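Local coordinates for protein nourseothricin acetyltransferase (Streptomyces noursei, PDB 5C82) that probably transfers an acetyl group from acetyl-CoA to the antibiotic nourseothricin, in the manner of GNAT-family acetyltransferases, and so confers resistance to it, at residues G138-L142 with M185-C189; D19-I23 with T81-Y85; L26-F30 with E112-R118. The protein carries 1 engineered substitution. One frame throughout, in Å; residues are numbered along the deposited sequence.

All three contacts reach the same seven-stranded mixed sheet. Contact 1 joins two strands inside it, 141-147 and 182-188, and is held mostly by backbone hydrogen bonds. Contact 2 sets helix 20-25 against strand 79-85 near the other end of the strand order, and relies on side chains alone: one tyrosine-aspartate bond and a few methyl contacts. Contact 3 lies at the surface, where the loop following that same helix meets the end of strand 105-113; an arginine bonds one carbonyl of the loop and one of its own segment, beside leucine packing. Contacts 1 and 2 are partly buried. Contacts 2 and 3 adjoin in sequence, whereas contacts 1 and 3 lie on opposite sides of the chain's centre.

Contact 1 (G138-L142 with M185-C189); sequences GAGHL and MSMPC
An antiparallel pairing of two GNAT sheet strands, 141-147 and 182-188, brings Leu-142 opposite Met-187 as a hydrogen-bonded pair, with His-141 and Pro-188 forming the next, non-hydrogen-bonded pair. Leu-142 N reaches Met-187 O at 2.8 Å in a nearly straight bond (171° at the hydrogen), and Met-187 N returns to Leu-142 O at 3.0 Å. One further backbone bond lies past the strand ends, Cys-189 N to Gly-140 O at 2.9 Å; this donor stands above the carbonyl plane, 53° out of it. On one face of the sheet Leu-142 and Met-187, a selenomethionine, lie side by side pointing the same way, and the bend at chi3 (78°) brings Met-187 CE to 3.8 Å from Leu-142 CD1. That same CD1 also meets Cys-189 CB at 3.9 Å. His-141 and Pro-188 side chains diverge instead, and the His-141 ring runs on to Arg-105, which its NE2 engages in a hydrogen bond. Asp-173 of the second subunit packs on His-141. Helix 122-137 packs on the face carrying Leu-142 and Met-187, through Thr-131, while its Ala-134 meets Cys-189; strand 105-113 flanks His-141 by backbone pairing at Leu-106.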
# COMPACT_ATOMS: atom_id res chain seq x y z
N GLY A 138 -7.11 16.52 -11.07
CA GLY A 138 -7.32 17.23 -9.81
C GLY A 138 -6.72 16.49 -8.62
O GLY A 138 -7.25 16.58 -7.51
N ALA A 139 -5.59 15.77 -8.84
CA ALA A 139 -4.89 15.04 -7.79
C ALA A 139 -4.32 15.97 -6.72
O ALA A 139 -3.95 17.11 -7.02
CB ALA A 139 -3.76 14.20 -8.39
N GLY A 140 -4.29 15.52 -5.47
CA GLY A 140 -3.71 16.28 -4.38
C GLY A 140 -2.25 15.89 -4.20
O GLY A 140 -1.46 16.68 -3.65
N HIS A 141 -1.87 14.67 -4.67
CA HIS A 141 -0.49 14.18 -4.58
C HIS A 141 -0.15 13.06 -5.59
O HIS A 141 -1.02 12.40 -6.15
CB HIS A 141 -0.12 13.76 -3.13
CG HIS A 141 -0.74 12.47 -2.66
ND1 HIS A 141 -2.04 12.43 -2.16
CD2 HIS A 141 -0.21 11.22 -2.62
CE1 HIS A 141 -2.25 11.16 -1.82
NE2 HIS A 141 -1.18 10.40 -2.09
N LEU A 142 1.15 12.87 -5.80
CA LEU A 142 1.73 11.80 -6.62
C LEU A 142 2.35 10.83 -5.65
O LEU A 142 2.83 11.22 -4.58
CB LEU A 142 2.78 12.34 -7.58
CG LEU A 142 2.24 12.92 -8.89
CD1 LEU A 142 1.91 14.38 -8.71
CD2 LEU A 142 3.28 12.75 -10.02
N MSE A 185 6.96 6.81 -1.45
CA MSE A 185 7.34 8.22 -1.54
C MSE A 185 6.22 9.02 -2.17
O MSE A 185 5.53 8.54 -3.08
CB MSE A 185 8.67 8.43 -2.29
CG MSE A 185 9.84 7.59 -1.73
SE MSE A 185 11.50 7.91 -2.66
CE MSE A 185 11.96 9.73 -1.88
N SER A 186 6.02 10.24 -1.68
CA SER A 186 4.97 11.07 -2.22
C SER A 186 5.43 12.49 -2.45
O SER A 186 6.42 12.94 -1.87
CB SER A 186 3.73 11.05 -1.33
OG SER A 186 4.02 11.64 -0.07
N MSE A 187 4.67 13.20 -3.28
CA MSE A 187 4.88 14.60 -3.60
C MSE A 187 3.52 15.25 -3.68
O MSE A 187 2.69 14.72 -4.42
CB MSE A 187 5.56 14.70 -4.97
CG MSE A 187 6.05 16.04 -5.28
SE MSE A 187 6.89 16.01 -7.01
CE MSE A 187 5.32 16.03 -8.20
N PRO A 188 3.27 16.43 -3.05
CA PRO A 188 2.00 17.13 -3.28
C PRO A 188 1.94 17.57 -4.75
O PRO A 188 2.97 17.89 -5.35
CB PRO A 188 2.05 18.34 -2.34
CG PRO A 188 3.47 18.55 -2.04
CD PRO A 188 4.16 17.22 -2.16
N CYS A 189 0.74 17.56 -5.34
CA CYS A 189 0.53 17.90 -6.74
C CYS A 189 0.27 19.42 -6.89
O CYS A 189 -0.66 19.92 -6.29
CB CYS A 189 -0.58 17.04 -7.34
SG CYS A 189 -0.96 17.43 -9.07

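Contact 2 (D19-I23 with T81-Y85); sequences DAEAI and TFVAY
Asp-19 and Tyr-85 both turn CG away from their own carbonyl carbon and beside their backbone N (chi1 -68° and -83°), which carries the carboxylate and the phenol toward one another between helix 20-25 and strand 79-85. The Tyr-85 hydroxyl donates to Asp-19 OD1, with OH and OD1 2.7 Å apart. The carboxylate and ring planes are 38° apart. OD1 lies at the ring edge, near its plane, yet the hydroxyl approaches OD1 from above the carboxylate plane, not within that plane. The other oxygen, Asp-19 OD2, rests 3.9 Å from Val-83 CG2, so one valine touches the carboxylate while its second branch serves the apolar part of the contact: Val-83 CG1 meets Ile-23 CD1 at 3.9 Å, the two side chains crossing at about a right angle. Thr-81 CG2 approaches the same Ile-23 CD1 at 4.2 Å, and Ala-22 CB comes to 4.0 Å from Tyr-85 OH. The methyls Val-83 CG2 and Ala-22 CB thus lie beside the polar pair. Outside the segments, OD2 forms a salt bridge to Arg-13 NH1 of strand 11-14 and accepts a hydrogen bond from Val-16 N. With a phenol among the partners of one oxygen, and a guanidinium and a backbone amide at the other, the buried Asp-19 is probably stabilised as the anion, and bonds to both oxygens probably restrict its rotation.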
# COMPACT_ATOMS: atom_id res chain seq x y z
N ASP A 19 3.50 -0.35 -28.82
CA ASP A 19 4.64 -0.05 -27.95
C ASP A 19 4.88 -1.18 -26.95
O ASP A 19 5.93 -1.19 -26.31
CB ASP A 19 4.41 1.25 -27.15
CG ASP A 19 4.38 2.54 -27.94
OD1 ASP A 19 5.24 2.71 -28.84
OD2 ASP A 19 3.56 3.41 -27.61
N ALA A 20 3.91 -2.12 -26.79
CA ALA A 20 3.95 -3.21 -25.82
C ALA A 20 5.26 -4.00 -25.79
O ALA A 20 5.80 -4.23 -24.71
CB ALA A 20 2.77 -4.15 -26.02
N GLU A 21 5.78 -4.39 -26.96
CA GLU A 21 7.03 -5.14 -27.07
C GLU A 21 8.23 -4.35 -26.56
O GLU A 21 9.03 -4.91 -25.81
CB GLU A 21 7.29 -5.61 -28.51
CG GLU A 21 6.47 -6.83 -28.89
CD GLU A 21 7.02 -7.64 -30.05
OE1 GLU A 21 7.34 -7.04 -31.10
OE2 GLU A 21 7.12 -8.88 -29.91
N ALA A 22 8.37 -3.08 -27.00
CA ALA A 22 9.48 -2.22 -26.61
C ALA A 22 9.45 -1.95 -25.10
O ALA A 22 10.49 -1.97 -24.45
CB ALA A 22 9.46 -0.92 -27.40
N ILE A 23 8.25 -1.77 -24.53
CA ILE A 23 8.03 -1.53 -23.09
C ILE A 23 8.55 -2.73 -22.28
O ILE A 23 9.37 -2.55 -21.36
CB ILE A 23 6.55 -1.15 -22.80
CG1 ILE A 23 6.26 0.28 -23.36
CG2 ILE A 23 6.23 -1.22 -21.29
CD1 ILE A 23 4.79 0.69 -23.46
N THR A 81 -0.20 5.49 -19.81
CA THR A 81 1.22 5.19 -20.01
C THR A 81 1.81 6.24 -20.96
O THR A 81 1.28 6.45 -22.05
CB THR A 81 1.45 3.76 -20.57
OG1 THR A 81 0.91 2.80 -19.66
CG2 THR A 81 2.94 3.44 -20.82
N PHE A 82 2.91 6.87 -20.54
CA PHE A 82 3.66 7.81 -21.36
C PHE A 82 4.99 7.19 -21.74
O PHE A 82 5.65 6.58 -20.90
CB PHE A 82 3.88 9.15 -20.64
CG PHE A 82 2.60 9.84 -20.26
CD1 PHE A 82 1.88 10.56 -21.20
CD2 PHE A 82 2.16 9.85 -18.94
CE1 PHE A 82 0.70 11.22 -20.85
CE2 PHE A 82 0.98 10.50 -18.58
CZ PHE A 82 0.27 11.20 -19.53
N VAL A 83 5.37 7.32 -23.02
CA VAL A 83 6.62 6.76 -23.55
C VAL A 83 7.52 7.88 -24.00
O VAL A 83 7.03 8.92 -24.43
CB VAL A 83 6.38 5.73 -24.70
CG1 VAL A 83 5.79 4.41 -24.18
CG2 VAL A 83 5.52 6.32 -25.83
N ALA A 84 8.82 7.65 -23.96
CA ALA A 84 9.87 8.57 -24.43
C ALA A 84 10.73 7.81 -25.44
O ALA A 84 11.24 6.74 -25.11
CB ALA A 84 10.74 9.05 -23.27
N TYR A 85 10.82 8.33 -26.67
CA TYR A 85 11.63 7.71 -27.73
C TYR A 85 12.82 8.59 -28.09
O TYR A 85 12.69 9.80 -28.21
CB TYR A 85 10.78 7.40 -28.97
CG TYR A 85 10.01 6.11 -28.88
CD1 TYR A 85 8.73 6.08 -28.33
CD2 TYR A 85 10.54 4.91 -29.36
CE1 TYR A 85 8.02 4.88 -28.21
CE2 TYR A 85 9.83 3.71 -29.26
CZ TYR A 85 8.58 3.70 -28.69
OH TYR A 85 7.88 2.53 -28.59

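Contact 3 (L26-F30 with E112-R118); sequences LDGSF and EVAPEHR
Arg-118 grips Ser-29 O, and close packing of Leu-26, Gly-28 and Glu-112 adjoins this bonded part; Asp-27 and Pro-115, by contrast, meet on the solvent side in van der Waals contact, with no hydrogen bond between them. The arginine uses its end-on pair for one carbonyl: Ser-29 O accepts from Arg-118 NH1 at 2.7 Å and from Arg-118 NH2 at 2.9 Å, and lies only 6° out of the guanidinium plane. Its side-on pair serves a second carbonyl in its own segment, with Val-113 O at 2.8 Å from Arg-118 NE and 3.0 Å from Arg-118 NH2. Two backbone oxygens therefore lie in or near the plane of one flat group, which holds its orientation, and Pro-115 CA sits over one face, toward the rim. The chain bends at chi3 (-147°) on its way to this position. Beside this polar grip, aliphatic carbons pack: Leu-26 CD2 touches Glu-112 CB at 3.7 Å, and Glu-112 CG comes to 3.8 Å from Gly-28 CA, running along a residue that has no side chain of its own. Leu-26 continues onto Leu-91 and Phe-94 of strand 91-100.

At the margin the side chains of Asp-27 and Pro-115 cross at about a right angle, with OD2 of Asp-27 at 3.4 Å from Pro-115 CG. Asp-27 is exposed, but its OD1 accepts a hydrogen bond from Ser-29 OG (2.7 Å), a link within the loop itself.

A bound tartrate, probably from the crystallisation liquor, lies close to the Val-113 side chain. Arg-118, following the end of strand 105-113, is the first residue of an R-x-x-G-x-G sequence leading into helix 122-137, consistent with the GNAT loop that in relatives binds the pyrophosphate of acetyl-CoA.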
# COMPACT_ATOMS: atom_id res chain seq x y z
N LEU A 26 12.47 -3.26 -22.58
CA LEU A 26 13.30 -2.24 -21.97
C LEU A 26 13.93 -2.77 -20.68
O LEU A 26 13.27 -3.41 -19.86
CB LEU A 26 12.52 -0.93 -21.74
CG LEU A 26 13.32 0.29 -21.22
CD1 LEU A 26 12.83 1.57 -21.86
CD2 LEU A 26 13.22 0.39 -19.70
N ASP A 27 15.22 -2.52 -20.56
CA ASP A 27 16.06 -2.97 -19.46
C ASP A 27 15.92 -2.10 -18.20
O ASP A 27 16.58 -1.07 -18.08
CB ASP A 27 17.53 -3.01 -19.95
CG ASP A 27 18.52 -3.65 -19.00
OD1 ASP A 27 18.09 -4.48 -18.16
OD2 ASP A 27 19.73 -3.38 -19.14
N GLY A 28 15.12 -2.57 -17.25
CA GLY A 28 14.93 -1.90 -15.98
C GLY A 28 15.93 -2.31 -14.91
O GLY A 28 15.75 -1.98 -13.73
N SER A 29 17.00 -3.03 -15.30
CA SER A 29 17.99 -3.50 -14.34
C SER A 29 18.92 -2.38 -13.94
O SER A 29 19.01 -1.38 -14.65
CB SER A 29 18.78 -4.69 -14.90
OG SER A 29 19.60 -4.25 -15.97
N PHE A 30 19.59 -2.53 -12.80
CA PHE A 30 20.54 -1.53 -12.27
C PHE A 30 21.56 -2.21 -11.37
O PHE A 30 21.29 -3.27 -10.79
CB PHE A 30 19.79 -0.43 -11.49
CG PHE A 30 19.05 -0.91 -10.26
CD1 PHE A 30 17.71 -1.29 -10.34
CD2 PHE A 30 19.67 -0.93 -9.01
CE1 PHE A 30 17.02 -1.72 -9.20
CE2 PHE A 30 18.97 -1.34 -7.87
CZ PHE A 30 17.66 -1.77 -7.99
N GLU A 112 10.51 3.41 -15.83
CA GLU A 112 11.78 2.81 -16.21
C GLU A 112 12.44 3.53 -17.35
O GLU A 112 11.77 3.96 -18.28
CB GLU A 112 11.64 1.31 -16.49
CG GLU A 112 12.06 0.45 -15.30
CD GLU A 112 11.17 -0.75 -15.02
OE1 GLU A 112 10.96 -1.57 -15.95
OE2 GLU A 112 10.75 -0.90 -13.86
N VAL A 113 13.76 3.73 -17.24
CA VAL A 113 14.58 4.40 -18.23
C VAL A 113 15.69 3.41 -18.65
O VAL A 113 16.26 2.75 -17.78
CB VAL A 113 15.13 5.76 -17.67
CG1 VAL A 113 16.08 6.45 -18.66
CG2 VAL A 113 13.99 6.69 -17.31
N ALA A 114 15.96 3.27 -19.97
CA ALA A 114 17.00 2.37 -20.51
C ALA A 114 18.34 2.84 -19.95
O ALA A 114 18.54 4.05 -19.84
CB ALA A 114 17.01 2.40 -22.03
N PRO A 115 19.21 1.91 -19.47
CA PRO A 115 20.45 2.31 -18.76
C PRO A 115 21.32 3.36 -19.41
O PRO A 115 21.87 4.18 -18.68
CB PRO A 115 21.22 0.99 -18.57
CG PRO A 115 20.47 -0.04 -19.35
CD PRO A 115 19.07 0.44 -19.49
N GLU A 116 21.41 3.37 -20.75
CA GLU A 116 22.19 4.33 -21.55
C GLU A 116 21.58 5.74 -21.49
O GLU A 116 22.28 6.74 -21.69
CB GLU A 116 22.25 3.90 -23.04
CG GLU A 116 22.20 2.41 -23.32
CD GLU A 116 20.81 1.81 -23.46
OE1 GLU A 116 20.09 2.20 -24.41
OE2 GLU A 116 20.45 0.94 -22.64
N HIS A 117 20.25 5.81 -21.26
CA HIS A 117 19.49 7.06 -21.21
C HIS A 117 19.37 7.61 -19.81
O HIS A 117 18.84 8.70 -19.61
CB HIS A 117 18.11 6.86 -21.87
CG HIS A 117 18.23 6.47 -23.31
ND1 HIS A 117 18.58 7.39 -24.29
CD2 HIS A 117 18.09 5.25 -23.89
CE1 HIS A 117 18.61 6.71 -25.42
NE2 HIS A 117 18.33 5.42 -25.23
N ARG A 118 19.89 6.86 -18.82
CA ARG A 118 19.86 7.30 -17.42
C ARG A 118 20.76 8.52 -17.19
O ARG A 118 21.89 8.57 -17.69
CB ARG A 118 20.14 6.14 -16.46
CG ARG A 118 18.92 5.25 -16.33
CD ARG A 118 19.16 4.04 -15.46
NE ARG A 118 18.37 2.92 -15.97
CZ ARG A 118 18.47 1.67 -15.56
NH1 ARG A 118 19.31 1.35 -14.58
NH2 ARG A 118 17.73 0.72 -16.12